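Local coordinates for protein snaclec convulxin subunit alpha (Crotalus durissus, PDB 1UMR) that activates platelets as a snake venom C-type lectin-like toxin by binding the collagen receptor glycoprotein VI, together with its beta subunit, at residues 28-31 / 32-35; 74-78 / 79-83; 47-50 / 51-55; 60-63 / 64-67; 107-110 / 111-115. All blocks are in the same frame, centred on the assembly; numbering follows the deposited sequence.

Interaction 1 (28-31 / 32-35); sequences AEWF and CTKQ
W30 and K34, one helical turn apart, make a cation-pi contact. K34 NZ lies over the face of the indole, 4.0 Å from the centroid of the W30 six-membered ring and 11° off its normal. The carbon next to it also touches: K34 CE sits 3.7 Å from the centroid of the W30 five-membered ring, a CH-pi contact. The lysine chain is extended beyond CG, which carries the ammonium from the backbone out to the ring. T33 CG2 meets the same indole at its edge, near the ring plane, 3.7 Å from W30 CD1. A second flat pair is F31 and Q35. The amide of Q35 lies over one face of the F31 ring, with the planes 12° apart. F19, on strand 14-20, meets the F31 ring edge-to-face.

The W30, K34, F31 and Q35 side chains all belong to helix 25-35 of the C-type lectin fold. C32, on the buried side, is tied to C129 by a disulfide. The carboxylate of E29 points elsewhere, to L41 N and to a polar side chain of another protein chain.

Helical backbone bonds join the two segments. C32 N binds A28 O at 2.8 Å, and T33 N binds E29 O at 3.2 Å.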
loop_
_atom_site.group_PDB
_atom_site.type_symbol
_atom_site.label_atom_id
_atom_site.label_comp_id
_atom_site.label_asym_id
_atom_site.label_seq_id
_atom_site.Cartn_x
_atom_site.Cartn_y
_atom_site.Cartn_z
ATOM N N ALA A 28 -48.689 -28.485 4.594
ATOM C CA ALA A 28 -48.953 -27.098 4.998
ATOM C C ALA A 28 -48.672 -26.168 3.880
ATOM O O ALA A 28 -49.503 -25.338 3.576
ATOM C CB ALA A 28 -48.175 -26.647 6.244
ATOM N N GLU A 29 -47.481 -26.265 3.289
ATOM C CA GLU A 29 -47.177 -25.366 2.188
ATOM C C GLU A 29 -48.193 -25.602 1.027
ATOM O O GLU A 29 -48.653 -24.639 0.364
ATOM C CB GLU A 29 -45.781 -25.579 1.736
ATOM C CG GLU A 29 -45.610 -25.200 0.302
ATOM C CD GLU A 29 -45.408 -23.663 0.221
ATOM O OE1 GLU A 29 -45.354 -23.043 -0.839
ATOM O OE2 GLU A 29 -45.269 -23.070 1.264
ATOM N N TRP A 30 -48.623 -26.845 0.798
ATOM C CA TRP A 30 -49.591 -27.010 -0.303
ATOM C C TRP A 30 -50.967 -26.439 0.111
ATOM O O TRP A 30 -51.637 -25.679 -0.641
ATOM C CB TRP A 30 -49.761 -28.465 -0.573
ATOM C CG TRP A 30 -50.622 -28.925 -1.773
ATOM C CD1 TRP A 30 -51.009 -28.212 -2.939
ATOM C CD2 TRP A 30 -51.246 -30.209 -1.861
ATOM N NE1 TRP A 30 -51.792 -29.046 -3.723
ATOM C CE2 TRP A 30 -51.918 -30.276 -3.104
ATOM C CE3 TRP A 30 -51.179 -31.376 -1.063
ATOM C CZ2 TRP A 30 -52.549 -31.450 -3.552
ATOM C CZ3 TRP A 30 -51.872 -32.525 -1.487
ATOM C CH2 TRP A 30 -52.526 -32.550 -2.722
ATOM N N PHE A 31 -51.391 -26.803 1.305
ATOM C CA PHE A 31 -52.586 -26.152 1.796
ATOM C C PHE A 31 -52.501 -24.569 1.610
ATOM O O PHE A 31 -53.464 -23.943 1.103
ATOM C CB PHE A 31 -52.817 -26.559 3.248
ATOM C CG PHE A 31 -54.056 -25.920 3.860
ATOM C CD1 PHE A 31 -53.959 -24.664 4.492
ATOM C CD2 PHE A 31 -55.332 -26.553 3.761
ATOM C CE1 PHE A 31 -55.137 -24.015 5.043
ATOM C CE2 PHE A 31 -56.507 -25.888 4.232
ATOM C CZ PHE A 31 -56.394 -24.615 4.912
ATOM N N CYS A 32 -51.399 -23.927 2.030
ATOM C CA CYS A 32 -51.330 -22.440 1.902
ATOM C C CYS A 32 -51.643 -22.054 0.449
ATOM O O CYS A 32 -52.417 -21.178 0.171
ATOM C CB CYS A 32 -49.986 -21.847 2.325
ATOM S SG CYS A 32 -49.855 -21.953 4.085
ATOM N N THR A 33 -51.103 -22.825 -0.471
ATOM C CA THR A 33 -51.074 -22.465 -1.853
ATOM C C THR A 33 -52.528 -22.430 -2.401
ATOM O O THR A 33 -52.866 -21.684 -3.377
ATOM C CB THR A 33 -50.153 -23.616 -2.419
ATOM O OG1 THR A 33 -48.843 -23.149 -2.923
ATOM C CG2 THR A 33 -50.807 -24.518 -3.377
ATOM N N LYS A 34 -53.390 -23.236 -1.767
ATOM C CA LYS A 34 -54.738 -23.420 -2.235
ATOM C C LYS A 34 -55.607 -22.235 -1.720
ATOM O O LYS A 34 -56.663 -22.050 -2.235
ATOM C CB LYS A 34 -55.368 -24.741 -1.739
ATOM C CG LYS A 34 -54.640 -26.072 -2.226
ATOM C CD LYS A 34 -55.286 -27.278 -1.492
ATOM C CE LYS A 34 -54.867 -28.644 -2.070
ATOM N NZ LYS A 34 -55.248 -29.703 -1.095
ATOM N N GLN A 35 -55.142 -21.476 -0.717
ATOM C CA GLN A 35 -55.896 -20.402 -0.117
ATOM C C GLN A 35 -55.996 -19.213 -1.042
ATOM O O GLN A 35 -56.960 -18.523 -0.963
ATOM C CB GLN A 35 -55.278 -19.987 1.232
ATOM C CG GLN A 35 -55.382 -21.012 2.359
ATOM C CD GLN A 35 -56.601 -21.934 2.235
ATOM O OE1 GLN A 35 -56.482 -23.133 1.853
ATOM N NE2 GLN A 35 -57.764 -21.384 2.488
#

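Interaction 2 (74-78 / 79-83); sequences VQNKE and KQCST
V74 and N76 both pack against the sulfur of C81. This is the start of the long loop between strands 67-74 and 104-108. In snaclecs this loop is extended and exchanged between the two subunits, and C81 forms the interchain disulfide with the beta subunit. V74 also pairs with an antiparallel strand of that other chain, so the sheet runs on across the interface.

The tight part is centred on C81 SG. V74 CG1 comes within 3.8 Å of it. N76 lays its amide group beside the same sulfur, with N76 CG 3.7 Å from C81 SG. The first torsion of C81, -63°, sets SG anti to its own carbonyl carbon and beside its backbone N. From there it meets both residues and still bonds to the other chain. V74 and C81 are buried, and side chains of the other chain also pack on V74 and N76.

The side formed by K77, E78 and T83 is loose and faces solvent. E78 and T83 only graze each other: E78 OE2 is 4.2 Å from T83 CG2. E78 OE1 accepts a weak bond from K77 N at 3.1 Å.

Other bonds fix the backbone and K79. K103 NZ holds the backbone oxygens of N76 and E78 from the far end of the loop. K79 sends NZ to D94 O.

The Q80 amide reaches forward past C81 to the backbone of S82. Q80 NE2 gives a straight bond to S82 O, 3.0 Å and 172°, with the acceptor in the amide plane.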
loop_
_atom_site.group_PDB
_atom_site.type_symbol
_atom_site.label_atom_id
_atom_site.label_comp_id
_atom_site.label_asym_id
_atom_site.label_seq_id
_atom_site.Cartn_x
_atom_site.Cartn_y
_atom_site.Cartn_z
ATOM N N VAL A 74 -34.387 -26.464 3.589
ATOM C CA VAL A 74 -33.115 -26.822 2.918
ATOM C C VAL A 74 -33.337 -27.311 1.460
ATOM O O VAL A 74 -34.216 -28.130 1.208
ATOM C CB VAL A 74 -32.414 -27.977 3.695
ATOM C CG1 VAL A 74 -31.109 -28.479 2.960
ATOM C CG2 VAL A 74 -32.120 -27.582 5.180
ATOM N N GLN A 75 -32.546 -26.866 0.491
ATOM C CA GLN A 75 -32.803 -27.289 -0.900
ATOM C C GLN A 75 -31.962 -28.552 -1.207
ATOM O O GLN A 75 -32.218 -29.288 -2.136
ATOM C CB GLN A 75 -32.471 -26.154 -1.934
ATOM C CG GLN A 75 -33.279 -24.840 -1.712
ATOM C CD GLN A 75 -34.826 -25.156 -1.814
ATOM O OE1 GLN A 75 -35.307 -25.464 -2.897
ATOM N NE2 GLN A 75 -35.548 -25.155 -0.662
ATOM N N ASN A 76 -30.905 -28.737 -0.476
ATOM C CA ASN A 76 -29.907 -29.781 -0.820
ATOM C C ASN A 76 -30.561 -31.121 -0.762
ATOM O O ASN A 76 -31.388 -31.391 0.124
ATOM C CB ASN A 76 -28.814 -29.803 0.217
ATOM C CG ASN A 76 -28.200 -28.473 0.437
ATOM O OD1 ASN A 76 -26.958 -28.277 0.299
ATOM N ND2 ASN A 76 -28.986 -27.571 0.901
ATOM N N LYS A 77 -30.110 -32.009 -1.643
ATOM C CA LYS A 77 -30.714 -33.306 -1.834
ATOM C C LYS A 77 -30.080 -34.352 -0.899
ATOM O O LYS A 77 -30.772 -35.229 -0.488
ATOM C CB LYS A 77 -30.578 -33.651 -3.284
ATOM C CG LYS A 77 -31.378 -32.667 -4.163
ATOM C CD LYS A 77 -31.235 -32.971 -5.651
ATOM C CE LYS A 77 -32.279 -32.257 -6.493
ATOM N NZ LYS A 77 -31.939 -32.526 -7.904
ATOM N N GLU A 78 -28.797 -34.181 -0.526
ATOM C CA GLU A 78 -28.070 -34.990 0.440
ATOM C C GLU A 78 -28.784 -34.889 1.798
ATOM O O GLU A 78 -29.458 -33.922 2.055
ATOM C CB GLU A 78 -26.611 -34.452 0.620
ATOM C CG GLU A 78 -25.878 -33.985 -0.650
ATOM C CD GLU A 78 -26.117 -32.485 -0.937
ATOM O OE1 GLU A 78 -27.003 -32.216 -1.755
ATOM O OE2 GLU A 78 -25.452 -31.551 -0.351
ATOM N N LYS A 79 -28.532 -35.864 2.668
ATOM C CA LYS A 79 -29.084 -36.018 4.016
ATOM C C LYS A 79 -28.788 -34.920 4.941
ATOM O O LYS A 79 -29.653 -34.523 5.716
ATOM C CB LYS A 79 -28.619 -37.344 4.673
ATOM C CG LYS A 79 -29.376 -38.631 4.201
ATOM C CD LYS A 79 -28.820 -39.938 4.726
ATOM C CE LYS A 79 -29.699 -41.053 4.199
ATOM N NZ LYS A 79 -28.889 -42.226 3.925
ATOM N N GLN A 80 -27.578 -34.397 4.866
ATOM C CA GLN A 80 -27.217 -33.265 5.694
ATOM C C GLN A 80 -26.244 -32.566 4.786
ATOM O O GLN A 80 -26.065 -33.063 3.680
ATOM C CB GLN A 80 -26.631 -33.700 7.055
ATOM C CG GLN A 80 -25.314 -34.563 7.122
ATOM C CD GLN A 80 -24.145 -33.891 6.470
ATOM O OE1 GLN A 80 -23.794 -32.788 6.840
ATOM N NE2 GLN A 80 -23.633 -34.491 5.398
ATOM N N CYS A 81 -25.628 -31.442 5.193
ATOM C CA CYS A 81 -25.116 -30.496 4.198
ATOM C C CYS A 81 -23.642 -30.280 4.333
ATOM O O CYS A 81 -23.077 -29.475 3.575
ATOM C CB CYS A 81 -25.773 -29.093 4.294
ATOM S SG CYS A 81 -27.507 -29.147 3.970
ATOM N N SER A 82 -23.011 -30.999 5.231
ATOM C CA SER A 82 -21.524 -31.069 5.161
ATOM C C SER A 82 -21.092 -31.960 4.007
ATOM O O SER A 82 -21.364 -33.159 4.011
ATOM C CB SER A 82 -20.930 -31.602 6.473
ATOM O OG SER A 82 -19.542 -31.248 6.536
ATOM N N THR A 83 -20.372 -31.406 3.044
ATOM C CA THR A 83 -19.931 -32.198 1.882
ATOM C C THR A 83 -18.530 -32.672 2.106
ATOM O O THR A 83 -18.026 -33.548 1.358
ATOM C CB THR A 83 -19.981 -31.329 0.530
ATOM O OG1 THR A 83 -19.187 -30.116 0.618
ATOM C CG2 THR A 83 -21.405 -30.801 0.258
#

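Interaction 3 (47-50 / 51-55); sequences AKEA and DFVAW
The F52 ring leads away from E49 and the preceding turn of helix 47-60. F52 CB alone leans on that turn, 3.8 Å from E49 O. The ring stacks on Y11 and meets the ring of Y16 with the planes about 55° apart. A first torsion of 162° places CG away from the backbone N and directs the ring to these tyrosines. The carboxylate of D51 also leads away, while D51 CB lies 3.3 Å from K48 O.

E49 and V53 lie one turn apart. V53 CG2 rests 3.3 Å from E49 O, and the two side chains brush at 4.3 Å between E49 CG and V53 CG2. The E49 carboxylate goes on to K130 in a salt bridge and to Y16 OH and K45 N by hydrogen bonds. K48 NZ bonds to the backbone of another protein chain.

Four alpha-helical bonds join the segments. D51 N to A47 O (2.8 Å) and V53 N to E49 O (2.9 Å) are nearly straight. F52 N binds K48 O at 3.0 Å, and A54 N binds A50 O at 2.8 Å.

The contact is therefore mainly backbone. The polar ends of K48 and E49 find their partners outside the two segments. Three partners grip the buried E49 carboxylate, which probably favours its charged form.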
loop_
_atom_site.group_PDB
_atom_site.type_symbol
_atom_site.label_atom_id
_atom_site.label_comp_id
_atom_site.label_asym_id
_atom_site.label_seq_id
_atom_site.Cartn_x
_atom_site.Cartn_y
_atom_site.Cartn_z
ATOM N N ALA A 47 -37.309 -7.529 10.782
ATOM C CA ALA A 47 -37.577 -7.530 12.228
ATOM C C ALA A 47 -38.989 -7.014 12.443
ATOM O O ALA A 47 -39.790 -7.659 13.113
ATOM C CB ALA A 47 -36.456 -6.765 13.029
ATOM N N LYS A 48 -39.399 -6.004 11.691
ATOM C CA LYS A 48 -40.791 -5.536 11.898
ATOM C C LYS A 48 -41.807 -6.616 11.533
ATOM O O LYS A 48 -42.821 -6.735 12.210
ATOM C CB LYS A 48 -41.115 -4.221 11.125
ATOM C CG LYS A 48 -40.419 -2.886 11.606
ATOM C CD LYS A 48 -40.375 -1.801 10.425
ATOM C CE LYS A 48 -39.901 -0.315 10.785
ATOM N NZ LYS A 48 -40.230 0.728 9.611
ATOM N N GLU A 49 -41.579 -7.357 10.441
ATOM C CA GLU A 49 -42.514 -8.404 10.039
ATOM C C GLU A 49 -42.384 -9.629 11.017
ATOM O O GLU A 49 -43.370 -10.225 11.359
ATOM C CB GLU A 49 -42.341 -8.767 8.561
ATOM C CG GLU A 49 -43.180 -9.911 8.067
ATOM C CD GLU A 49 -42.842 -10.398 6.640
ATOM O OE1 GLU A 49 -43.801 -10.823 5.938
ATOM O OE2 GLU A 49 -41.640 -10.404 6.200
ATOM N N ALA A 50 -41.199 -9.931 11.537
ATOM C CA ALA A 50 -41.101 -10.962 12.613
ATOM C C ALA A 50 -41.941 -10.571 13.786
ATOM O O ALA A 50 -42.713 -11.385 14.279
ATOM C CB ALA A 50 -39.574 -11.261 13.118
ATOM N N ASP A 51 -41.748 -9.344 14.284
ATOM C CA ASP A 51 -42.652 -8.743 15.316
ATOM C C ASP A 51 -44.161 -8.966 15.015
ATOM O O ASP A 51 -44.893 -9.609 15.829
ATOM C CB ASP A 51 -42.372 -7.247 15.448
ATOM C CG ASP A 51 -43.060 -6.639 16.645
ATOM O OD1 ASP A 51 -42.494 -6.631 17.735
ATOM O OD2 ASP A 51 -44.204 -6.157 16.631
ATOM N N PHE A 52 -44.606 -8.558 13.812
ATOM C CA PHE A 52 -46.047 -8.625 13.521
ATOM C C PHE A 52 -46.470 -10.110 13.525
ATOM O O PHE A 52 -47.497 -10.460 14.096
ATOM C CB PHE A 52 -46.452 -8.067 12.174
ATOM C CG PHE A 52 -47.818 -8.549 11.786
ATOM C CD1 PHE A 52 -48.972 -7.926 12.346
ATOM C CD2 PHE A 52 -47.966 -9.667 10.956
ATOM C CE1 PHE A 52 -50.271 -8.455 12.114
ATOM C CE2 PHE A 52 -49.219 -10.165 10.636
ATOM C CZ PHE A 52 -50.406 -9.635 11.267
ATOM N N VAL A 53 -45.691 -10.989 12.876
ATOM C CA VAL A 53 -46.064 -12.366 12.859
ATOM C C VAL A 53 -46.067 -12.972 14.288
ATOM O O VAL A 53 -46.919 -13.822 14.595
ATOM C CB VAL A 53 -45.179 -13.245 11.951
ATOM C CG1 VAL A 53 -45.713 -14.675 12.007
ATOM C CG2 VAL A 53 -45.246 -12.825 10.520
ATOM N N ALA A 54 -45.140 -12.561 15.150
ATOM C CA ALA A 54 -45.137 -13.236 16.451
ATOM C C ALA A 54 -46.413 -12.851 17.279
ATOM O O ALA A 54 -47.145 -13.694 17.819
ATOM C CB ALA A 54 -43.780 -12.976 17.235
ATOM N N TRP A 55 -46.712 -11.564 17.270
ATOM C CA TRP A 55 -47.947 -11.080 17.848
ATOM C C TRP A 55 -49.094 -11.832 17.265
ATOM O O TRP A 55 -49.865 -12.439 18.012
ATOM C CB TRP A 55 -48.034 -9.582 17.615
ATOM C CG TRP A 55 -49.267 -8.964 18.096
ATOM C CD1 TRP A 55 -49.481 -8.290 19.325
ATOM C CD2 TRP A 55 -50.490 -8.870 17.362
ATOM N NE1 TRP A 55 -50.781 -7.829 19.360
ATOM C CE2 TRP A 55 -51.431 -8.173 18.193
ATOM C CE3 TRP A 55 -50.907 -9.323 16.089
ATOM C CZ2 TRP A 55 -52.760 -7.932 17.789
ATOM C CZ3 TRP A 55 -52.222 -9.073 15.678
ATOM C CH2 TRP A 55 -53.139 -8.398 16.543
#

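Interaction 4 (60-63 / 64-67); sequences NIEE and SFSH
F65 turns its ring back alongside E62 through a first torsion of -62°, which puts CG anti to the carbonyl carbon. I61 takes the opposite choice. Its CG1 is anti to the backbone N, at -163°, and I61 CD1 reaches forward to F65.

E62 and F65 lie side by side and point the same way. E62 OE2 comes to 3.2 Å from F65 CE1, and E62 CB to 3.8 Å from F65 CD1. The carboxylate and ring planes are 36° apart, so this is neither a flat stack nor a perpendicular meeting. The carboxylate oxygen approaches the ring obliquely.

I61 supplies the apolar half. I61 CD1, at the end of its chain, is 4.0 Å from F65 CB, crossing it at a slant, and 3.7 Å from F65 O. The same side chain packs on I18 and F113, and so joins the turn to the body of the domain. The F65 side chain also touches N20 and P126.

One backbone bond closes the chain over E63 and S64. F65 N donates to E62 O at 3.1 Å and nearly straight. N20 OD1 accepts from E62 N and adds a tie to strand 14-20. E63 and S64 are exposed.

Residues E62 to F65 form a type I beta turn, with I61 just before it packing against F65. The turn lies in the loop that leads from helix 47-60 to strand 67-74 in the C-type lectin fold.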
loop_
_atom_site.group_PDB
_atom_site.type_symbol
_atom_site.label_atom_id
_atom_site.label_comp_id
_atom_site.label_asym_id
_atom_site.label_seq_id
_atom_site.Cartn_x
_atom_site.Cartn_y
_atom_site.Cartn_z
ATOM N N ASN A 60 -53.501 -15.962 18.201
ATOM C CA ASN A 60 -54.504 -16.856 17.608
ATOM C C ASN A 60 -54.150 -18.276 17.763
ATOM O O ASN A 60 -54.928 -19.178 17.389
ATOM C CB ASN A 60 -54.840 -16.510 16.157
ATOM C CG ASN A 60 -55.385 -15.025 16.016
ATOM O OD1 ASN A 60 -56.556 -14.833 15.747
ATOM N ND2 ASN A 60 -54.529 -14.017 16.255
ATOM N N ILE A 61 -52.970 -18.558 18.310
ATOM C CA ILE A 61 -52.768 -20.031 18.380
ATOM C C ILE A 61 -53.670 -20.758 19.477
ATOM O O ILE A 61 -53.879 -20.233 20.539
ATOM C CB ILE A 61 -51.297 -20.295 18.513
ATOM C CG1 ILE A 61 -51.009 -21.734 18.180
ATOM C CG2 ILE A 61 -50.663 -19.748 19.920
ATOM C CD1 ILE A 61 -49.531 -21.974 18.391
ATOM N N GLU A 62 -54.236 -21.908 19.186
ATOM C CA GLU A 62 -54.846 -22.695 20.203
ATOM C C GLU A 62 -53.888 -23.016 21.320
ATOM O O GLU A 62 -52.726 -23.394 21.050
ATOM C CB GLU A 62 -55.414 -23.977 19.633
ATOM C CG GLU A 62 -56.912 -23.787 19.357
ATOM C CD GLU A 62 -57.370 -24.623 18.156
ATOM O OE1 GLU A 62 -58.320 -24.181 17.416
ATOM O OE2 GLU A 62 -56.779 -25.731 17.968
ATOM N N GLU A 63 -54.372 -22.838 22.573
ATOM C CA GLU A 63 -53.556 -23.017 23.767
ATOM C C GLU A 63 -52.673 -24.337 23.851
ATOM O O GLU A 63 -51.647 -24.344 24.529
ATOM C CB GLU A 63 -54.488 -22.961 25.020
ATOM C CG GLU A 63 -54.415 -21.695 25.899
ATOM C CD GLU A 63 -55.740 -21.715 26.752
ATOM O OE1 GLU A 63 -56.417 -22.707 27.074
ATOM O OE2 GLU A 63 -56.706 -20.655 26.439
ATOM N N SER A 64 -53.063 -25.440 23.200
ATOM C CA SER A 64 -52.303 -26.689 23.311
ATOM C C SER A 64 -51.308 -27.001 22.184
ATOM O O SER A 64 -50.786 -28.138 22.095
ATOM C CB SER A 64 -53.267 -27.849 23.357
ATOM O OG SER A 64 -53.704 -28.112 22.047
ATOM N N PHE A 65 -51.138 -26.032 21.275
ATOM C CA PHE A 65 -50.120 -26.095 20.250
ATOM C C PHE A 65 -49.072 -25.094 20.709
ATOM O O PHE A 65 -49.377 -24.102 21.421
ATOM C CB PHE A 65 -50.667 -25.737 18.832
ATOM C CG PHE A 65 -51.775 -26.701 18.290
ATOM C CD1 PHE A 65 -52.944 -26.173 17.662
ATOM C CD2 PHE A 65 -51.639 -28.092 18.378
ATOM C CE1 PHE A 65 -53.973 -27.029 17.142
ATOM C CE2 PHE A 65 -52.675 -28.968 17.895
ATOM C CZ PHE A 65 -53.848 -28.435 17.248
ATOM N N SER A 66 -47.823 -25.362 20.343
ATOM C CA SER A 66 -46.765 -24.411 20.650
ATOM C C SER A 66 -45.614 -24.371 19.594
ATOM O O SER A 66 -44.577 -23.727 19.778
ATOM C CB SER A 66 -46.220 -24.745 22.037
ATOM O OG SER A 66 -45.721 -26.060 21.977
ATOM N N HIS A 67 -45.816 -25.003 18.453
ATOM C CA HIS A 67 -44.843 -24.901 17.378
ATOM C C HIS A 67 -45.594 -24.459 16.080
ATOM O O HIS A 67 -46.729 -24.917 15.816
ATOM C CB HIS A 67 -44.232 -26.307 17.198
ATOM C CG HIS A 67 -43.281 -26.687 18.279
ATOM N ND1 HIS A 67 -42.500 -27.807 18.213
ATOM C CD2 HIS A 67 -42.972 -26.074 19.446
ATOM C CE1 HIS A 67 -41.716 -27.853 19.274
ATOM N NE2 HIS A 67 -41.995 -26.816 20.048
#

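Interaction 5 (107-110 / 111-115); sequences LKKE and TGFRK
L107 meets F113 at the edge of the ring. L107 CB lies near the ring plane, 3.9 Å from F113 CD2. Its branch runs on over the later backbone: L107 CG is 3.6 Å from F113 O, and L107 CD1 is 3.5 Å from K115 O. I70 and W116 also touch this buried leucine.

K108 works through its backbone. K108 O accepts F113 N at 3.2 Å. T111 N also bonds to this oxygen, though its place in the model is less sure. K108 N gives a hydrogen bond to a water at 2.6 Å, and that water donates to K115 O, bridging the two ends of the bend. K108 is the last residue of strand 104-108, the middle one of three antiparallel strands that form a sheet within this chain, part of the C-type lectin fold. The chain now leaves the sheet in a short 3-10 segment and turns toward strand 117-119.

K109 lies over one face of the F113 ring. K109 CA stands 3.7 Å from the F113 ring centroid, a CH-pi contact, and K109 CB touches F113 CZ at 3.6 Å. K109 O takes G112 N in a straight bond of 171°. G112 and F113 both have positive phi, which lets the chain fold back so that the ring comes against K109.

The E110 side chain touches S66 and H67.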
loop_
_atom_site.group_PDB
_atom_site.type_symbol
_atom_site.label_atom_id
_atom_site.label_comp_id
_atom_site.label_asym_id
_atom_site.label_seq_id
_atom_site.Cartn_x
_atom_site.Cartn_y
_atom_site.Cartn_z
ATOM N N LEU A 107 -41.456 -21.851 14.377
ATOM C CA LEU A 107 -41.375 -20.923 15.525
ATOM C C LEU A 107 -41.892 -21.679 16.783
ATOM O O LEU A 107 -42.781 -22.537 16.679
ATOM C CB LEU A 107 -42.329 -19.763 15.257
ATOM C CG LEU A 107 -41.977 -18.427 14.514
ATOM C CD1 LEU A 107 -40.596 -18.263 13.953
ATOM C CD2 LEU A 107 -43.086 -17.992 13.520
ATOM N N LYS A 108 -41.396 -21.319 17.955
ATOM C CA LYS A 108 -41.757 -21.920 19.244
ATOM C C LYS A 108 -42.504 -20.966 20.152
ATOM O O LYS A 108 -42.019 -19.874 20.378
ATOM C CB LYS A 108 -40.420 -22.193 20.005
ATOM C CG LYS A 108 -39.939 -23.554 19.870
ATOM C CD LYS A 108 -38.498 -23.646 20.127
ATOM C CE LYS A 108 -38.059 -25.071 19.737
ATOM N NZ LYS A 108 -37.053 -25.658 20.712
ATOM N N LYS A 109 -43.591 -21.403 20.779
ATOM C CA LYS A 109 -44.201 -20.582 21.865
ATOM C C LYS A 109 -43.174 -20.229 22.934
ATOM O O LYS A 109 -43.176 -19.126 23.479
ATOM C CB LYS A 109 -45.354 -21.292 22.576
ATOM C CG LYS A 109 -46.201 -20.288 23.493
ATOM C CD LYS A 109 -47.578 -20.909 24.120
ATOM C CE LYS A 109 -47.415 -22.200 25.002
ATOM N NZ LYS A 109 -48.235 -22.264 26.296
ATOM N N GLU A 110 -42.286 -21.142 23.270
ATOM C CA GLU A 110 -41.484 -20.862 24.471
ATOM C C GLU A 110 -40.442 -19.764 24.230
ATOM O O GLU A 110 -39.718 -19.359 25.101
ATOM C CB GLU A 110 -40.976 -22.149 25.126
ATOM C CG GLU A 110 -40.622 -23.216 24.139
ATOM C CD GLU A 110 -41.791 -24.065 23.760
ATOM O OE1 GLU A 110 -42.283 -23.947 22.610
ATOM O OE2 GLU A 110 -42.166 -24.899 24.590
ATOM N N THR A 111 -40.521 -19.114 23.091
ATOM C CA THR A 111 -39.597 -18.030 22.894
ATOM C C THR A 111 -40.264 -16.778 22.253
ATOM O O THR A 111 -39.624 -15.875 21.655
ATOM C CB THR A 111 -38.491 -18.706 22.143
ATOM O OG1 THR A 111 -37.269 -18.186 22.590
ATOM C CG2 THR A 111 -38.583 -18.532 20.666
ATOM N N GLY A 112 -41.593 -16.731 22.426
ATOM C CA GLY A 112 -42.358 -15.577 21.995
ATOM C C GLY A 112 -42.590 -15.567 20.496
ATOM O O GLY A 112 -42.794 -14.495 19.947
ATOM N N PHE A 113 -42.566 -16.754 19.860
ATOM C CA PHE A 113 -42.440 -16.933 18.412
ATOM C C PHE A 113 -41.382 -16.047 17.714
ATOM O O PHE A 113 -41.598 -15.506 16.643
ATOM C CB PHE A 113 -43.820 -16.824 17.769
ATOM C CG PHE A 113 -44.838 -17.717 18.425
ATOM C CD1 PHE A 113 -45.717 -17.205 19.384
ATOM C CD2 PHE A 113 -44.823 -19.102 18.185
ATOM C CE1 PHE A 113 -46.636 -18.021 20.052
ATOM C CE2 PHE A 113 -45.772 -19.980 18.824
ATOM C CZ PHE A 113 -46.695 -19.419 19.781
ATOM N N ARG A 114 -40.188 -15.979 18.278
ATOM C CA ARG A 114 -39.199 -15.100 17.689
ATOM C C ARG A 114 -37.866 -15.661 17.142
ATOM O O ARG A 114 -37.215 -15.051 16.255
ATOM C CB ARG A 114 -39.007 -13.818 18.543
ATOM C CG ARG A 114 -40.143 -12.928 18.228
ATOM C CD ARG A 114 -40.042 -12.500 16.742
ATOM N NE ARG A 114 -39.970 -11.111 16.887
ATOM C CZ ARG A 114 -39.040 -10.269 16.549
ATOM N NH1 ARG A 114 -38.001 -10.482 15.760
ATOM N NH2 ARG A 114 -39.339 -9.081 16.924
ATOM N N LYS A 115 -37.379 -16.798 17.511
ATOM C CA LYS A 115 -36.251 -17.044 16.576
ATOM C C LYS A 115 -36.646 -18.184 15.716
ATOM O O LYS A 115 -37.753 -18.649 15.896
ATOM C CB LYS A 115 -34.936 -17.221 17.285
ATOM C CG LYS A 115 -34.839 -16.379 18.545
ATOM C CD LYS A 115 -33.987 -15.095 18.322
ATOM C CE LYS A 115 -32.498 -15.251 18.734
ATOM N NZ LYS A 115 -31.551 -15.016 17.510
HETATM O O HOH W 1 -39.676 -19.401 17.739
#

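How the interactions relate
Interactions 3, 4 and 5 form one cluster. Interaction 5 lies with its centre about 11 Å from those of both others. A50 CB touches R114 NH1 at 3.2 Å, and A54 CB touches G112 O at 3.3 Å, so helix 47-60 packs on the bend after strand 104-108. S66 O probably accepts a hydrogen bond from K109 N (2.7 Å), joining interaction 4 to that bend. Interactions 3 and 4 do not touch; their nearest atoms are about 5 Å apart. Interaction 1 stands apart, with nearest atoms about 10 to 12 Å from each of the others. Interaction 2 is remote, its centre about 29 Å from that of interaction 3, out at the bond to the beta subunit.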